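Local atomic coordinates of DUF211 domain-containing protein (Archaeoglobus fulgidus DSM 4304, PDB entry 3BPD), a protein that is of unknown function but binds magnesium ions and assembles into a heptamer. Residues 11-16 with 49-54. The protein carries 1 engineered substitution. Residues are numbered along the deposited sequence; the frame is centred on the assembly and turned at random.
Sequences LDVLKP and ENIKIT. With MG (magnesium ion), chain Y.
Leu11, Val13 and Lys15 pair with Ile53, Ile51 and Glu49 as hydrogen-bonded antiparallel sites, each closed by two backbone bonds. Leu11 N lies 2.7 Å from Ile53 O. At the far end Lys15 N lies 3.0 Å from Glu49 O. With N-H...O angles of 149° to 174°, the six bonds form an unbroken ladder joining 6-16 and 48-57, the two central strands of a ferredoxin-like βαββαβ sheet.

Apolar packing occupies the helix-covered face. Val13 CG2 lies 4.0 Å from Ile53 CD1, and Ile69 of helix 62-71 touches Leu11, Val13 and Ile53. Further along, Ile51 CD1 meets Lys15 CD at 3.9 Å, the two side chains crossing at about a right angle.

Charge enters on this same face. Lys15 and Glu49 run side by side in a salt bridge, though Lys15 NZ to Glu49 OE1 is a weak 3.2 Å. A bend at the last lysine torsion (chi4 65°) brings Lys15 NZ to Pro16 O at 2.8 Å; it also donates to Pro19 O. A methionine in its place would probably leave both carbonyls without this donor and the Glu49 carboxylate without this cation.

On the other face, Asp12 OD1 binds magnesium at 2.2 Å, with Ser78 OG as a second ligand. Lys52 NZ stays 4.5 Å from Asp12 OD2, beyond a salt bridge, and its ion pair with Asp80 is long and weak. Thus the Asp12 face contributes a magnesium ligand alongside Leu14 and Asn50, while the helix-covered face is mainly apolar, ending in a lysine ammonium shared between the Glu49 carboxylate and two carbonyls.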
loop_
_atom_site.group_PDB
_atom_site.type_symbol
_atom_site.label_atom_id
_atom_site.label_comp_id
_atom_site.label_asym_id
_atom_site.label_seq_id
_atom_site.Cartn_x
_atom_site.Cartn_y
_atom_site.Cartn_z
ATOM N N LEU F 11 19.509 3.385 13.217
ATOM C CA LEU F 11 20.920 3.116 13.369
ATOM C C LEU F 11 21.355 1.734 12.907
ATOM O O LEU F 11 20.737 0.731 13.241
ATOM C CB LEU F 11 21.309 3.312 14.832
ATOM C CG LEU F 11 20.908 4.675 15.397
ATOM C CD1 LEU F 11 21.493 4.847 16.778
ATOM C CD2 LEU F 11 21.400 5.779 14.472
ATOM N N ASP F 12 22.411 1.690 12.108
ATOM C CA ASP F 12 22.951 0.419 11.660
ATOM C C ASP F 12 23.980 0.056 12.719
ATOM O O ASP F 12 24.997 0.740 12.860
ATOM C CB ASP F 12 23.654 0.560 10.318
ATOM C CG ASP F 12 24.451 -0.670 9.963
ATOM O OD1 ASP F 12 25.270 -0.593 9.026
ATOM O OD2 ASP F 12 24.256 -1.721 10.624
ATOM N N VAL F 13 23.723 -1.015 13.456
ATOM C CA VAL F 13 24.630 -1.423 14.516
ATOM C C VAL F 13 25.178 -2.845 14.415
ATOM O O VAL F 13 24.460 -3.781 14.067
ATOM C CB VAL F 13 23.950 -1.250 15.892
ATOM C CG1 VAL F 13 24.796 -1.865 16.985
ATOM C CG2 VAL F 13 23.734 0.227 16.172
ATOM N N LEU F 14 26.470 -2.984 14.707
ATOM C CA LEU F 14 27.135 -4.281 14.720
ATOM C C LEU F 14 27.431 -4.543 16.196
ATOM O O LEU F 14 27.810 -3.629 16.926
ATOM C CB LEU F 14 28.443 -4.244 13.929
ATOM C CG LEU F 14 29.295 -5.517 14.037
ATOM C CD1 LEU F 14 28.735 -6.598 13.112
ATOM C CD2 LEU F 14 30.735 -5.205 13.673
ATOM N N LYS F 15 27.262 -5.782 16.639
ATOM C CA LYS F 15 27.496 -6.103 18.044
ATOM C C LYS F 15 27.792 -7.578 18.274
ATOM O O LYS F 15 27.406 -8.429 17.483
ATOM C CB LYS F 15 26.256 -5.751 18.863
ATOM C CG LYS F 15 25.114 -6.753 18.670
ATOM C CD LYS F 15 23.950 -6.459 19.596
ATOM C CE LYS F 15 23.027 -7.656 19.726
ATOM N NZ LYS F 15 23.696 -8.815 20.380
ATOM N N PRO F 16 28.481 -7.904 19.373
ATOM C CA PRO F 16 28.746 -9.325 19.592
ATOM C C PRO F 16 27.391 -9.933 19.958
ATOM O O PRO F 16 26.434 -9.198 20.200
ATOM C CB PRO F 16 29.734 -9.313 20.748
ATOM C CG PRO F 16 29.272 -8.134 21.554
ATOM C CD PRO F 16 28.961 -7.086 20.502
ATOM N N GLU F 49 26.464 -9.828 15.232
ATOM C CA GLU F 49 25.162 -9.633 14.612
ATOM C C GLU F 49 25.072 -8.227 14.059
ATOM O O GLU F 49 25.643 -7.292 14.621
ATOM C CB GLU F 49 24.019 -9.796 15.617
ATOM C CG GLU F 49 24.017 -11.067 16.418
ATOM C CD GLU F 49 22.735 -11.240 17.201
ATOM O OE1 GLU F 49 22.347 -10.295 17.929
ATOM O OE2 GLU F 49 22.117 -12.324 17.091
ATOM N N ASN F 50 24.372 -8.090 12.943
ATOM C CA ASN F 50 24.143 -6.786 12.354
ATOM C C ASN F 50 22.655 -6.567 12.601
ATOM O O ASN F 50 21.823 -7.417 12.265
ATOM C CB ASN F 50 24.468 -6.792 10.858
ATOM C CG ASN F 50 25.970 -6.686 10.583
ATOM O OD1 ASN F 50 26.618 -5.744 11.030
ATOM N ND2 ASN F 50 26.524 -7.654 9.841
ATOM N N ILE F 51 22.328 -5.439 13.220
ATOM C CA ILE F 51 20.946 -5.123 13.540
ATOM C C ILE F 51 20.582 -3.682 13.173
ATOM O O ILE F 51 21.439 -2.795 13.196
ATOM C CB ILE F 51 20.682 -5.345 15.060
ATOM C CG1 ILE F 51 21.562 -4.401 15.893
ATOM C CG2 ILE F 51 20.994 -6.785 15.442
ATOM C CD1 ILE F 51 21.377 -4.544 17.407
ATOM N N LYS F 52 19.314 -3.461 12.821
ATOM C CA LYS F 52 18.811 -2.123 12.490
ATOM C C LYS F 52 17.972 -1.624 13.681
ATOM O O LYS F 52 16.999 -2.272 14.071
ATOM C CB LYS F 52 17.934 -2.170 11.230
ATOM C CG LYS F 52 18.439 -1.308 10.092
ATOM C CD LYS F 52 19.678 -1.921 9.445
ATOM C CE LYS F 52 20.225 -1.062 8.318
ATOM N NZ LYS F 52 21.110 -1.873 7.436
ATOM N N ILE F 53 18.353 -0.486 14.261
ATOM C CA ILE F 53 17.628 0.074 15.404
ATOM C C ILE F 53 16.839 1.327 15.026
ATOM O O ILE F 53 17.392 2.284 14.491
ATOM C CB ILE F 53 18.580 0.456 16.563
ATOM C CG1 ILE F 53 19.304 -0.788 17.103
ATOM C CG2 ILE F 53 17.787 1.117 17.680
ATOM C CD1 ILE F 53 20.376 -0.492 18.178
ATOM N N THR F 54 15.540 1.308 15.301
ATOM C CA THR F 54 14.685 2.444 15.010
ATOM C C THR F 54 14.199 2.972 16.354
ATOM O O THR F 54 13.558 2.248 17.122
ATOM C CB THR F 54 13.459 2.035 14.155
ATOM O OG1 THR F 54 13.903 1.489 12.916
ATOM C CG2 THR F 54 12.568 3.239 13.863
HETATM MG MG MG Y . 25.446 0.987 7.467
#